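Local coordinates for protein inositol 2-dehydrogenase/D-chiro-inositol 3-dehydrogenase (Lactobacillus casei, PDB 4MIO) that oxidises myo-inositol and D-chiro-inositol to their keto derivatives, 2-keto-myo-inositol and 1-keto-D-chiro-inositol, using NAD+ as hydride acceptor, at residues Val70-Phe75 and Lys91-Glu96; Arg128-Ile133 and Phe278-Asn283; Glu188-Gln193 and Thr215-Lys220. One frame throughout, in Å; residues are numbered along the deposited sequence.

Contact 1: residues Val70-Phe75 and Lys91-Glu96. With NAI (1,4-dihydronicotinamide adenine dinucleotide), chain E.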
loop_
_atom_site.group_PDB
_atom_site.type_symbol
_atom_site.label_atom_id
_atom_site.label_comp_id
_atom_site.label_asym_id
_atom_site.label_seq_id
_atom_site.Cartn_x
_atom_site.Cartn_y
_atom_site.Cartn_z
ATOM N N VAL A 70 -2.590 -23.625 -36.919
ATOM C CA VAL A 70 -3.590 -24.323 -36.157
ATOM C C VAL A 70 -3.452 -24.081 -34.657
ATOM O O VAL A 70 -2.377 -24.009 -34.159
ATOM C CB VAL A 70 -3.608 -25.857 -36.445
ATOM C CG1 VAL A 70 -3.930 -26.095 -37.898
ATOM C CG2 VAL A 70 -2.347 -26.491 -36.106
ATOM N N PHE A 71 -4.594 -23.968 -34.009
ATOM C CA PHE A 71 -4.680 -23.919 -32.552
ATOM C C PHE A 71 -5.179 -25.273 -32.052
ATOM O O PHE A 71 -6.167 -25.729 -32.500
ATOM C CB PHE A 71 -5.629 -22.820 -32.112
ATOM C CG PHE A 71 -5.012 -21.442 -32.087
ATOM C CD1 PHE A 71 -4.565 -20.860 -33.227
ATOM C CD2 PHE A 71 -4.918 -20.728 -30.924
ATOM C CE1 PHE A 71 -4.020 -19.627 -33.208
ATOM C CE2 PHE A 71 -4.341 -19.493 -30.923
ATOM C CZ PHE A 71 -3.897 -18.949 -32.051
ATOM N N VAL A 72 -4.432 -25.892 -31.153
ATOM C CA VAL A 72 -4.796 -27.182 -30.595
ATOM C C VAL A 72 -5.344 -26.935 -29.187
ATOM O O VAL A 72 -4.609 -26.619 -28.309
ATOM C CB VAL A 72 -3.629 -28.132 -30.532
ATOM C CG1 VAL A 72 -4.043 -29.468 -30.022
ATOM C CG2 VAL A 72 -3.005 -28.280 -31.866
ATOM N N VAL A 73 -6.650 -27.068 -29.049
ATOM C CA VAL A 73 -7.350 -26.757 -27.824
ATOM C C VAL A 73 -8.312 -27.882 -27.379
ATOM O O VAL A 73 -9.310 -27.646 -26.787
ATOM C CB VAL A 73 -8.124 -25.431 -27.937
ATOM C CG1 VAL A 73 -8.171 -24.743 -26.592
ATOM C CG2 VAL A 73 -7.458 -24.530 -28.957
ATOM N N SER A 74 -7.898 -29.090 -27.679
ATOM C CA SER A 74 -8.630 -30.280 -27.284
ATOM C C SER A 74 -8.243 -30.722 -25.876
ATOM O O SER A 74 -7.515 -30.030 -25.203
ATOM C CB SER A 74 -8.336 -31.353 -28.311
ATOM O OG SER A 74 -6.985 -31.582 -28.447
ATOM N N PHE A 75 -8.745 -31.862 -25.433
ATOM C CA PHE A 75 -8.334 -32.442 -24.174
ATOM C C PHE A 75 -6.821 -32.538 -24.143
ATOM O O PHE A 75 -6.195 -32.790 -25.144
ATOM C CB PHE A 75 -8.908 -33.846 -23.948
ATOM C CG PHE A 75 -10.405 -33.911 -23.846
ATOM C CD1 PHE A 75 -11.133 -32.851 -23.438
ATOM C CD2 PHE A 75 -11.081 -35.066 -24.171
ATOM C CE1 PHE A 75 -12.491 -32.912 -23.363
ATOM C CE2 PHE A 75 -12.447 -35.116 -24.098
ATOM C CZ PHE A 75 -13.142 -34.067 -23.691
ATOM N N LYS A 91 2.492 -26.078 -41.301
ATOM C CA LYS A 91 1.710 -25.104 -40.584
ATOM C C LYS A 91 2.355 -24.718 -39.242
ATOM O O LYS A 91 3.065 -25.474 -38.645
ATOM C CB LYS A 91 0.271 -25.581 -40.368
ATOM C CG LYS A 91 -0.475 -25.954 -41.604
ATOM C CD LYS A 91 -1.911 -26.274 -41.345
ATOM C CE LYS A 91 -2.618 -26.912 -42.535
ATOM N NZ LYS A 91 -2.282 -26.360 -43.837
ATOM N N PHE A 92 2.118 -23.482 -38.840
ATOM C CA PHE A 92 2.493 -23.061 -37.519
ATOM C C PHE A 92 1.479 -23.677 -36.517
ATOM O O PHE A 92 0.347 -23.893 -36.844
ATOM C CB PHE A 92 2.493 -21.521 -37.443
ATOM C CG PHE A 92 3.648 -20.870 -38.167
ATOM C CD1 PHE A 92 4.829 -20.647 -37.547
ATOM C CD2 PHE A 92 3.504 -20.441 -39.448
ATOM C CE1 PHE A 92 5.860 -20.041 -38.202
ATOM C CE2 PHE A 92 4.505 -19.825 -40.067
ATOM C CZ PHE A 92 5.697 -19.650 -39.455
ATOM N N ILE A 93 1.955 -23.922 -35.311
ATOM C CA ILE A 93 1.181 -24.628 -34.324
ATOM C C ILE A 93 1.182 -23.891 -32.960
ATOM O O ILE A 93 2.205 -23.692 -32.385
ATOM C CB ILE A 93 1.759 -26.009 -34.123
ATOM C CG1 ILE A 93 1.786 -26.776 -35.441
ATOM C CG2 ILE A 93 0.989 -26.762 -33.053
ATOM C CD1 ILE A 93 2.629 -27.956 -35.421
ATOM N N PHE A 94 0.006 -23.500 -32.528
ATOM C CA PHE A 94 -0.215 -23.022 -31.171
ATOM C C PHE A 94 -1.002 -24.102 -30.426
ATOM O O PHE A 94 -2.115 -24.372 -30.726
ATOM C CB PHE A 94 -1.000 -21.710 -31.146
ATOM C CG PHE A 94 -1.149 -21.103 -29.751
ATOM C CD1 PHE A 94 -2.138 -21.527 -28.901
ATOM C CD2 PHE A 94 -0.285 -20.144 -29.305
ATOM C CE1 PHE A 94 -2.260 -21.007 -27.663
ATOM C CE2 PHE A 94 -0.417 -19.633 -28.031
ATOM C CZ PHE A 94 -1.399 -20.056 -27.236
ATOM N N THR A 95 -0.342 -24.728 -29.477
ATOM C CA THR A 95 -1.009 -25.688 -28.631
ATOM C C THR A 95 -1.171 -25.141 -27.221
ATOM O O THR A 95 -0.261 -24.612 -26.669
ATOM C CB THR A 95 -0.297 -27.048 -28.580
ATOM O OG1 THR A 95 -1.042 -27.973 -27.818
ATOM C CG2 THR A 95 1.081 -26.927 -28.042
ATOM N N GLU A 96 -2.356 -25.294 -26.694
ATOM C CA GLU A 96 -2.544 -25.049 -25.293
ATOM C C GLU A 96 -1.685 -26.006 -24.494
ATOM O O GLU A 96 -1.305 -27.030 -24.976
ATOM C CB GLU A 96 -4.024 -25.142 -24.900
ATOM C CG GLU A 96 -4.777 -23.832 -24.938
ATOM C CD GLU A 96 -4.136 -22.753 -24.083
ATOM O OE1 GLU A 96 -3.350 -23.109 -23.200
ATOM O OE2 GLU A 96 -4.432 -21.600 -24.299
HETATM P PA NAI E . -13.184 -28.453 -22.809
HETATM O O1A NAI E . -13.438 -29.805 -22.410
HETATM O O2A NAI E . -14.139 -27.458 -22.616
HETATM O O5B NAI E . -12.957 -28.436 -24.354
HETATM C C5B NAI E . -12.231 -29.365 -25.052
HETATM C C4B NAI E . -12.850 -29.608 -26.434
HETATM O O4B NAI E . -12.052 -30.485 -27.179
HETATM C C3B NAI E . -14.170 -30.353 -26.366
HETATM O O3B NAI E . -15.113 -29.681 -27.110
HETATM C C2B NAI E . -13.878 -31.726 -26.906
HETATM O O2B NAI E . -15.007 -32.329 -27.486
HETATM C C1B NAI E . -12.829 -31.426 -27.914
HETATM N N9A NAI E . -11.941 -32.536 -28.165
HETATM C C8A NAI E . -11.497 -33.418 -27.320
HETATM N N7A NAI E . -10.627 -34.230 -27.890
HETATM C C5A NAI E . -10.525 -33.870 -29.151
HETATM C C6A NAI E . -9.795 -34.301 -30.329
HETATM N N6A NAI E . -8.963 -35.321 -30.345
HETATM N N1A NAI E . -9.961 -33.596 -31.436
HETATM C C2A NAI E . -10.765 -32.592 -31.499
HETATM N N3A NAI E . -11.471 -32.158 -30.485
HETATM C C4A NAI E . -11.375 -32.751 -29.306
HETATM O O3 NAI E . -11.762 -28.134 -22.163
HETATM P PN NAI E . -10.985 -26.712 -22.173
HETATM O O1N NAI E . -11.091 -26.088 -20.864
HETATM O O2N NAI E . -11.462 -25.893 -23.238
HETATM O O5D NAI E . -9.506 -27.037 -22.277
HETATM C C5D NAI E . -8.925 -27.323 -23.521
HETATM C C4D NAI E . -7.424 -27.254 -23.410
HETATM O O4D NAI E . -7.082 -25.946 -23.022
HETATM C C3D NAI E . -6.891 -28.140 -22.323
HETATM O O3D NAI E . -5.656 -28.616 -22.773
HETATM C C2D NAI E . -6.694 -27.182 -21.168
HETATM O O2D NAI E . -5.654 -27.675 -20.413
HETATM C C1D NAI E . -6.234 -25.954 -21.901
HETATM N N1N NAI E . -6.425 -24.761 -21.085
HETATM C C2N NAI E . -5.439 -23.932 -20.814
HETATM C C3N NAI E . -5.591 -22.816 -20.024
HETATM C C7N NAI E . -4.431 -21.894 -19.717
HETATM O O7N NAI E . -4.515 -21.173 -18.774
HETATM N N7N NAI E . -3.385 -21.937 -20.492
HETATM C C4N NAI E . -6.932 -22.453 -19.495
HETATM C C5N NAI E . -7.915 -23.421 -19.896
HETATM C C6N NAI E . -7.607 -24.494 -20.671
#
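The ring of Phe71 carries the CB of Phe94 over the centre of one face, a CH-pi contact with CB 3.9 Å from the Phe71 ring centroid and 5° off the ring normal. The two rings are near parallel, their planes 27° apart, but offset so that little of one ring lies over the other, and Phe71 CD2 meets Phe94 CD1 at 3.5 Å. Phe71, with CG anti to its carbonyl carbon (chi1 -82°), swings its ring against that CB, whereas Phe94 has CG anti to the backbone N. The Phe94 ring also packs edge-to-face with His17 and Phe289. Further along, Phe75 lays one ring face against the adenine, with C8A of NAI over its centre, and the phosphate oxygen O1A lies in plane at its edge. Strands 69-72 and 92-95 are the parallel neighbours of a beta-alpha-beta unit in the Rossmann fold, joined through helix 79-86. Four nearly straight backbone bonds tie them, from Val70 N to Phe92 O through to Glu96 N on Val72 O (3.1 Å). On the sheet face turned to helix 79-86, Val72 CB lies 3.8 Å from Thr95 OG1, which itself donates to Glu96 O, and Val70 CG2 rests near Ile93 CG1. Past the strands, Val73 CG1 touches Glu96 CG at 3.9 Å. The Glu96 chain, bent at its second torsion, carries its carboxylate to the nicotinamide, where OE1 accepts from N7N of NAI at 3.0 Å; OE2 is held by His17 NE2.

Contact 2: residues Arg128-Ile133 and Phe278-Asn283. With NAI (1,4-dihydronicotinamide adenine dinucleotide), chain E.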
loop_
_atom_site.group_PDB
_atom_site.type_symbol
_atom_site.label_atom_id
_atom_site.label_comp_id
_atom_site.label_asym_id
_atom_site.label_seq_id
_atom_site.Cartn_x
_atom_site.Cartn_y
_atom_site.Cartn_z
ATOM N N ARG A 128 4.047 -15.797 -18.944
ATOM C CA ARG A 128 5.193 -15.069 -19.397
ATOM C C ARG A 128 4.805 -13.749 -20.068
ATOM O O ARG A 128 5.625 -12.931 -20.267
ATOM C CB ARG A 128 6.003 -15.924 -20.392
ATOM C CG ARG A 128 6.577 -17.186 -19.829
ATOM C CD ARG A 128 7.599 -17.773 -20.775
ATOM N NE ARG A 128 8.013 -19.114 -20.393
ATOM C CZ ARG A 128 9.035 -19.732 -20.926
ATOM N NH1 ARG A 128 9.761 -19.127 -21.823
ATOM N NH2 ARG A 128 9.341 -20.936 -20.551
ATOM N N TYR A 129 3.544 -13.616 -20.412
ATOM C CA TYR A 129 3.059 -12.437 -21.092
ATOM C C TYR A 129 2.335 -11.471 -20.148
ATOM O O TYR A 129 1.948 -10.415 -20.535
ATOM C CB TYR A 129 2.125 -12.841 -22.230
ATOM C CG TYR A 129 2.829 -13.599 -23.355
ATOM C CD1 TYR A 129 3.417 -12.933 -24.381
ATOM C CD2 TYR A 129 2.908 -14.976 -23.349
ATOM C CE1 TYR A 129 4.065 -13.590 -25.386
ATOM C CE2 TYR A 129 3.550 -15.642 -24.361
ATOM C CZ TYR A 129 4.134 -14.940 -25.377
ATOM O OH TYR A 129 4.765 -15.556 -26.402
ATOM N N ASP A 130 2.163 -11.881 -18.919
ATOM C CA ASP A 130 1.503 -11.042 -17.959
ATOM C C ASP A 130 2.394 -9.862 -17.668
ATOM O O ASP A 130 3.516 -10.017 -17.406
ATOM C CB ASP A 130 1.236 -11.817 -16.679
ATOM C CG ASP A 130 0.591 -10.964 -15.612
ATOM O OD1 ASP A 130 -0.569 -10.629 -15.780
ATOM O OD2 ASP A 130 1.283 -10.639 -14.656
ATOM N N GLN A 131 1.825 -8.676 -17.740
ATOM C CA GLN A 131 2.619 -7.458 -17.649
ATOM C C GLN A 131 3.402 -7.347 -16.349
ATOM O O GLN A 131 4.531 -6.958 -16.356
ATOM C CB GLN A 131 1.737 -6.230 -17.898
ATOM C CG GLN A 131 1.353 -6.049 -19.361
ATOM C CD GLN A 131 0.412 -4.866 -19.639
ATOM O OE1 GLN A 131 0.424 -3.898 -18.916
ATOM N NE2 GLN A 131 -0.360 -4.945 -20.717
ATOM N N GLY A 132 2.768 -7.689 -15.262
ATOM C CA GLY A 132 3.390 -7.598 -13.973
ATOM C C GLY A 132 4.525 -8.581 -13.770
ATOM O O GLY A 132 5.556 -8.241 -13.280
ATOM N N ILE A 133 4.290 -9.802 -14.196
ATOM C CA ILE A 133 5.304 -10.802 -14.069
ATOM C C ILE A 133 6.503 -10.479 -14.970
ATOM O O ILE A 133 7.604 -10.615 -14.568
ATOM C CB ILE A 133 4.724 -12.222 -14.360
ATOM C CG1 ILE A 133 3.702 -12.571 -13.290
ATOM C CG2 ILE A 133 5.809 -13.242 -14.386
ATOM C CD1 ILE A 133 2.915 -13.817 -13.526
ATOM N N PHE A 278 -6.052 -13.148 -16.068
ATOM C CA PHE A 278 -5.068 -13.295 -17.122
ATOM C C PHE A 278 -5.582 -12.980 -18.526
ATOM O O PHE A 278 -4.957 -13.315 -19.476
ATOM C CB PHE A 278 -4.353 -14.657 -17.029
ATOM C CG PHE A 278 -3.444 -14.778 -15.845
ATOM C CD1 PHE A 278 -2.289 -14.022 -15.765
ATOM C CD2 PHE A 278 -3.735 -15.597 -14.804
ATOM C CE1 PHE A 278 -1.462 -14.108 -14.679
ATOM C CE2 PHE A 278 -2.903 -15.685 -13.744
ATOM C CZ PHE A 278 -1.772 -14.936 -13.667
ATOM N N ILE A 279 -6.685 -12.269 -18.611
ATOM C CA ILE A 279 -7.215 -11.810 -19.890
ATOM C C ILE A 279 -6.149 -11.145 -20.776
ATOM O O ILE A 279 -6.035 -11.471 -21.903
ATOM C CB ILE A 279 -8.404 -10.821 -19.736
ATOM C CG1 ILE A 279 -9.642 -11.548 -19.305
ATOM C CG2 ILE A 279 -8.701 -10.132 -21.064
ATOM C CD1 ILE A 279 -10.826 -10.655 -19.141
ATOM N N GLN A 280 -5.404 -10.216 -20.209
ATOM C CA GLN A 280 -4.388 -9.507 -20.940
ATOM C C GLN A 280 -3.306 -10.443 -21.449
ATOM O O GLN A 280 -2.880 -10.331 -22.551
ATOM C CB GLN A 280 -3.780 -8.376 -20.094
ATOM C CG GLN A 280 -2.501 -7.730 -20.657
ATOM C CD GLN A 280 -1.167 -8.390 -20.187
ATOM O OE1 GLN A 280 -0.900 -8.473 -19.000
ATOM N NE2 GLN A 280 -0.349 -8.804 -21.135
ATOM N N ALA A 281 -2.892 -11.351 -20.594
ATOM C CA ALA A 281 -1.853 -12.282 -20.947
ATOM C C ALA A 281 -2.260 -13.181 -22.114
ATOM O O ALA A 281 -1.498 -13.394 -23.016
ATOM C CB ALA A 281 -1.424 -13.103 -19.736
ATOM N N TYR A 282 -3.479 -13.675 -22.077
ATOM C CA TYR A 282 -3.969 -14.449 -23.199
ATOM C C TYR A 282 -3.985 -13.662 -24.493
ATOM O O TYR A 282 -3.574 -14.152 -25.509
ATOM C CB TYR A 282 -5.357 -15.013 -22.910
ATOM C CG TYR A 282 -5.427 -16.038 -21.809
ATOM C CD1 TYR A 282 -4.648 -17.151 -21.812
ATOM C CD2 TYR A 282 -6.312 -15.887 -20.781
ATOM C CE1 TYR A 282 -4.716 -18.083 -20.810
ATOM C CE2 TYR A 282 -6.381 -16.778 -19.772
ATOM C CZ TYR A 282 -5.596 -17.893 -19.770
ATOM O OH TYR A 282 -5.704 -18.772 -18.743
ATOM N N ASN A 283 -4.427 -12.429 -24.430
ATOM C CA ASN A 283 -4.477 -11.617 -25.604
ATOM C C ASN A 283 -3.084 -11.360 -26.182
ATOM O O ASN A 283 -2.883 -11.449 -27.353
ATOM C CB ASN A 283 -5.136 -10.290 -25.300
ATOM C CG ASN A 283 -6.625 -10.391 -25.127
ATOM O OD1 ASN A 283 -7.261 -11.308 -25.533
ATOM N ND2 ASN A 283 -7.168 -9.386 -24.493
HETATM P PA NAI E . -13.184 -28.453 -22.809
HETATM O O1A NAI E . -13.438 -29.805 -22.410
HETATM O O2A NAI E . -14.139 -27.458 -22.616
HETATM O O5B NAI E . -12.957 -28.436 -24.354
HETATM C C5B NAI E . -12.231 -29.365 -25.052
HETATM C C4B NAI E . -12.850 -29.608 -26.434
HETATM O O4B NAI E . -12.052 -30.485 -27.179
HETATM C C3B NAI E . -14.170 -30.353 -26.366
HETATM O O3B NAI E . -15.113 -29.681 -27.110
HETATM C C2B NAI E . -13.878 -31.726 -26.906
HETATM O O2B NAI E . -15.007 -32.329 -27.486
HETATM C C1B NAI E . -12.829 -31.426 -27.914
HETATM N N9A NAI E . -11.941 -32.536 -28.165
HETATM C C8A NAI E . -11.497 -33.418 -27.320
HETATM N N7A NAI E . -10.627 -34.230 -27.890
HETATM C C5A NAI E . -10.525 -33.870 -29.151
HETATM C C6A NAI E . -9.795 -34.301 -30.329
HETATM N N6A NAI E . -8.963 -35.321 -30.345
HETATM N N1A NAI E . -9.961 -33.596 -31.436
HETATM C C2A NAI E . -10.765 -32.592 -31.499
HETATM N N3A NAI E . -11.471 -32.158 -30.485
HETATM C C4A NAI E . -11.375 -32.751 -29.306
HETATM O O3 NAI E . -11.762 -28.134 -22.163
HETATM P PN NAI E . -10.985 -26.712 -22.173
HETATM O O1N NAI E . -11.091 -26.088 -20.864
HETATM O O2N NAI E . -11.462 -25.893 -23.238
HETATM O O5D NAI E . -9.506 -27.037 -22.277
HETATM C C5D NAI E . -8.925 -27.323 -23.521
HETATM C C4D NAI E . -7.424 -27.254 -23.410
HETATM O O4D NAI E . -7.082 -25.946 -23.022
HETATM C C3D NAI E . -6.891 -28.140 -22.323
HETATM O O3D NAI E . -5.656 -28.616 -22.773
HETATM C C2D NAI E . -6.694 -27.182 -21.168
HETATM O O2D NAI E . -5.654 -27.675 -20.413
HETATM C C1D NAI E . -6.234 -25.954 -21.901
HETATM N N1N NAI E . -6.425 -24.761 -21.085
HETATM C C2N NAI E . -5.439 -23.932 -20.814
HETATM C C3N NAI E . -5.591 -22.816 -20.024
HETATM C C7N NAI E . -4.431 -21.894 -19.717
HETATM O O7N NAI E . -4.515 -21.173 -18.774
HETATM N N7N NAI E . -3.385 -21.937 -20.492
HETATM C C4N NAI E . -6.932 -22.453 -19.495
HETATM C C5N NAI E . -7.915 -23.421 -19.896
HETATM C C6N NAI E . -7.607 -24.494 -20.671
HETATM O O HOH W 1 -2.627 -10.797 -17.531
#
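The backbone between the 3-10 segment ending at Tyr129 and helix 131-141 comes up against the first turn of helix 279-294, the CA atoms of Asp130 and Ala281 4.7 Å apart. Gln280 does most of the bridging, its amide using both ends on this backbone: NE2 donates to Tyr129 O at 2.9 Å, with the acceptor close to the amide plane, while OE1 accepts from Gln131 N at 3.0 Å. NE2 is also hydrogen-bonded to Thr284 OG1. CG of Gln280 stands anti to the backbone N (chi1 168°) and the chain bends at its second torsion, which turns the amide onto the two peptide groups. Replacing Gln280 with an alanine would probably leave Tyr129 O and Gln131 N without these mates and take away the surface on which the Gln131 side chain rests. That chain runs extended past the amide, Gln131 CG 3.3 Å from Gln280 OE1, the two amide planes 45° apart. Asp130 is the N-cap of helix 131-141, its OD2 accepting from Ile133 N at 3.2 Å, on the anti side and out of the carboxylate plane. The contact thus joins the starts of two helices. Asp130 OD1, salt-bridged to Arg277, lies 3.8 Å from Phe278 CE1, with carboxylate and ring planes 76° apart. A water lies 2.7 Å from Asp130 OD1, near Gln280 OE1. Ala281 CB packs against Asp130 N and Tyr129 CB, and the Tyr129 hydroxyl reaches Glu288. On the same helical turn, Tyr282 OH donates to NAI O7N at 2.7 Å, this oxygen lying in the Tyr282 ring plane.

Contact 3: residues Glu188-Gln193 and Thr215-Lys220. With SO4 (sulfate ion), chain B.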
loop_
_atom_site.group_PDB
_atom_site.type_symbol
_atom_site.label_atom_id
_atom_site.label_comp_id
_atom_site.label_asym_id
_atom_site.label_seq_id
_atom_site.Cartn_x
_atom_site.Cartn_y
_atom_site.Cartn_z
ATOM N N GLU A 188 17.910 -23.901 -14.552
ATOM C CA GLU A 188 17.324 -25.211 -14.760
ATOM C C GLU A 188 16.954 -25.852 -13.419
ATOM O O GLU A 188 17.644 -25.679 -12.471
ATOM C CB GLU A 188 18.323 -26.104 -15.480
ATOM C CG GLU A 188 18.938 -25.498 -16.717
ATOM C CD GLU A 188 20.182 -26.276 -17.190
ATOM O OE1 GLU A 188 20.705 -25.950 -18.275
ATOM O OE2 GLU A 188 20.620 -27.202 -16.483
ATOM N N TYR A 189 15.880 -26.607 -13.398
ATOM C CA TYR A 189 15.470 -27.307 -12.204
ATOM C C TYR A 189 16.337 -28.531 -11.936
ATOM O O TYR A 189 16.709 -29.225 -12.851
ATOM C CB TYR A 189 14.018 -27.777 -12.319
ATOM C CG TYR A 189 12.995 -26.687 -12.526
ATOM C CD1 TYR A 189 13.089 -25.486 -11.858
ATOM C CD2 TYR A 189 11.925 -26.862 -13.357
ATOM C CE1 TYR A 189 12.170 -24.506 -12.047
ATOM C CE2 TYR A 189 11.017 -25.891 -13.532
ATOM C CZ TYR A 189 11.137 -24.694 -12.863
ATOM O OH TYR A 189 10.230 -23.708 -13.037
ATOM N N THR A 190 16.588 -28.787 -10.666
ATOM C CA THR A 190 17.307 -29.965 -10.238
ATOM C C THR A 190 16.478 -30.901 -9.359
ATOM O O THR A 190 16.854 -32.020 -9.172
ATOM C CB THR A 190 18.605 -29.609 -9.534
ATOM O OG1 THR A 190 18.374 -28.709 -8.466
ATOM C CG2 THR A 190 19.591 -28.975 -10.516
ATOM N N SER A 191 15.372 -30.427 -8.837
ATOM C CA SER A 191 14.508 -31.238 -8.008
ATOM C C SER A 191 13.178 -30.543 -7.697
ATOM O O SER A 191 13.060 -29.367 -7.836
ATOM C CB SER A 191 15.186 -31.632 -6.694
ATOM O OG SER A 191 15.176 -30.614 -5.725
ATOM N N ILE A 192 12.202 -31.346 -7.310
ATOM C CA ILE A 192 10.906 -30.897 -6.885
ATOM C C ILE A 192 10.392 -31.786 -5.748
ATOM O O ILE A 192 10.627 -32.951 -5.758
ATOM C CB ILE A 192 9.895 -30.835 -8.037
ATOM C CG1 ILE A 192 8.638 -30.098 -7.612
ATOM C CG2 ILE A 192 9.546 -32.229 -8.559
ATOM C CD1 ILE A 192 7.802 -29.571 -8.740
ATOM N N GLN A 193 9.752 -31.197 -4.752
ATOM C CA GLN A 193 9.183 -31.925 -3.641
ATOM C C GLN A 193 7.840 -31.317 -3.264
ATOM O O GLN A 193 7.746 -30.130 -3.084
ATOM C CB GLN A 193 10.096 -31.907 -2.433
ATOM C CG GLN A 193 9.542 -32.634 -1.236
ATOM C CD GLN A 193 10.387 -32.601 -0.014
ATOM O OE1 GLN A 193 11.105 -31.677 0.221
ATOM N NE2 GLN A 193 10.291 -33.625 0.784
ATOM N N THR A 215 8.335 -27.355 -3.370
ATOM C CA THR A 215 9.669 -26.834 -3.271
ATOM C C THR A 215 10.510 -27.294 -4.465
ATOM O O THR A 215 10.666 -28.473 -4.683
ATOM C CB THR A 215 10.337 -27.242 -1.972
ATOM O OG1 THR A 215 9.573 -26.746 -0.889
ATOM C CG2 THR A 215 11.720 -26.684 -1.889
ATOM N N LEU A 216 11.008 -26.349 -5.228
ATOM C CA LEU A 216 11.887 -26.642 -6.346
ATOM C C LEU A 216 13.285 -26.083 -6.123
ATOM O O LEU A 216 13.425 -25.074 -5.511
ATOM C CB LEU A 216 11.365 -26.071 -7.659
ATOM C CG LEU A 216 10.053 -26.569 -8.224
ATOM C CD1 LEU A 216 8.867 -25.954 -7.514
ATOM C CD2 LEU A 216 9.944 -26.297 -9.702
ATOM N N THR A 217 14.279 -26.784 -6.607
ATOM C CA THR A 217 15.628 -26.314 -6.540
ATOM C C THR A 217 16.141 -26.138 -7.966
ATOM O O THR A 217 15.699 -26.783 -8.834
ATOM C CB THR A 217 16.542 -27.243 -5.759
ATOM O OG1 THR A 217 16.613 -28.491 -6.411
ATOM C CG2 THR A 217 15.989 -27.461 -4.363
ATOM N N THR A 218 17.063 -25.199 -8.126
ATOM C CA THR A 218 17.661 -24.958 -9.401
ATOM C C THR A 218 19.161 -25.241 -9.336
ATOM O O THR A 218 19.732 -25.412 -8.318
ATOM C CB THR A 218 17.457 -23.500 -9.891
ATOM O OG1 THR A 218 18.291 -22.605 -9.173
ATOM C CG2 THR A 218 16.047 -23.088 -9.789
ATOM N N LYS A 219 19.752 -25.295 -10.529
ATOM C CA LYS A 219 21.144 -25.593 -10.646
ATOM C C LYS A 219 22.039 -24.598 -9.962
ATOM O O LYS A 219 23.036 -24.956 -9.396
ATOM C CB LYS A 219 21.511 -25.713 -12.121
ATOM C CG LYS A 219 22.942 -26.051 -12.383
ATOM C CD LYS A 219 23.227 -26.189 -13.868
ATOM C CE LYS A 219 24.672 -26.555 -14.153
ATOM N NZ LYS A 219 24.964 -26.641 -15.626
ATOM N N LYS A 220 21.675 -23.334 -10.022
ATOM C CA LYS A 220 22.441 -22.332 -9.299
ATOM C C LYS A 220 22.164 -22.297 -7.790
ATOM O O LYS A 220 22.838 -21.667 -7.068
ATOM C CB LYS A 220 22.283 -20.961 -9.920
ATOM C CG LYS A 220 22.928 -20.831 -11.264
ATOM C CD LYS A 220 22.732 -19.437 -11.861
ATOM C CE LYS A 220 23.573 -19.252 -13.107
ATOM N NZ LYS A 220 23.443 -17.926 -13.691
HETATM S S SO4 B . 23.115 -15.326 -11.067
HETATM O O1 SO4 B . 22.945 -13.951 -10.839
HETATM O O2 SO4 B . 21.999 -16.060 -10.532
HETATM O O3 SO4 B . 24.365 -15.754 -10.508
HETATM O O4 SO4 B . 23.129 -15.518 -12.478
HETATM O O HOH W 2 20.751 -27.915 -7.103
HETATM O O HOH W 3 13.042 -29.866 -4.100
HETATM O O HOH W 4 7.455 -28.980 -0.347
#
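Tyr189 and Leu216 form the tight, buried part of this antiparallel strand pair, 189-195 against 212-218, in the mixed sheet of the C-terminal alpha/beta domain. Leu216 CD2 sits over the centre of one Tyr189 ring face, 3.7 Å from the centroid and 12° off the normal, a CH-pi contact, and the Tyr189 hydroxyl is hydrogen-bonded to Ile178 O. Beside it Ile192 and Leu216 point the same way, Ile192 CD1 3.8 Å from Leu216 CG. Ile192 turns CG1 anti to its backbone N (chi1 -169°), which brings CD1 alongside the leucine, and helix 304-323 packs on this face through Thr313, Ala316 and Ala317. The other face is polar and watered. A beta bulge shifts the register by one between Tyr189 and Ser191, and it brings the side chains of two successive residues, Thr190 and Ser191, to the same hydroxyl: Thr217 OG1 is hydrogen-bonded to Thr190 OG1 and to Ser191 OG, each at 2.7 Å. The backbone bond in the bulge is straight at the hydrogen, Thr190 N to Thr217 O at 173°, though the donor stands above the carbonyl plane. Waters extend this face, one joining Ser191 OG to Thr215 O and another joining Thr190 OG1 to Thr218 O. Toward solvent the side chains thin out, though Lys219 N still donates to Glu188 O: Glu188 OE2 remains 4.5 Å from Lys219 NZ, too far for a salt bridge. Lys220 extends away, its NZ donating to O4 of a sulfate (2.7 Å) that probably came from the crystallisation liquor and is also bound by Arg198 NH1 of the third subunit.

How the contacts relate
Contact 1 comes first along the chain and lies wholly in the NAD-binding Rossmann domain, on neighbouring strands of its parallel sheet. Contact 2 follows, linking the start of helix 131-141 to that of helix 279-294, and the loop it closes contains contact 3, in the mixed sheet of the C-terminal domain. Centres of contacts 1 and 2 are 19 Å apart and their nearest atoms about 5 Å; both touch NAI, so the cofactor's nicotinamide end is held from the Rossmann strands and from helix 279-294, whose side chains also pack on contact 1. Contact 3 lies with its centre 29 Å from contact 1, across the chain's centre, and 25 Å from contact 2.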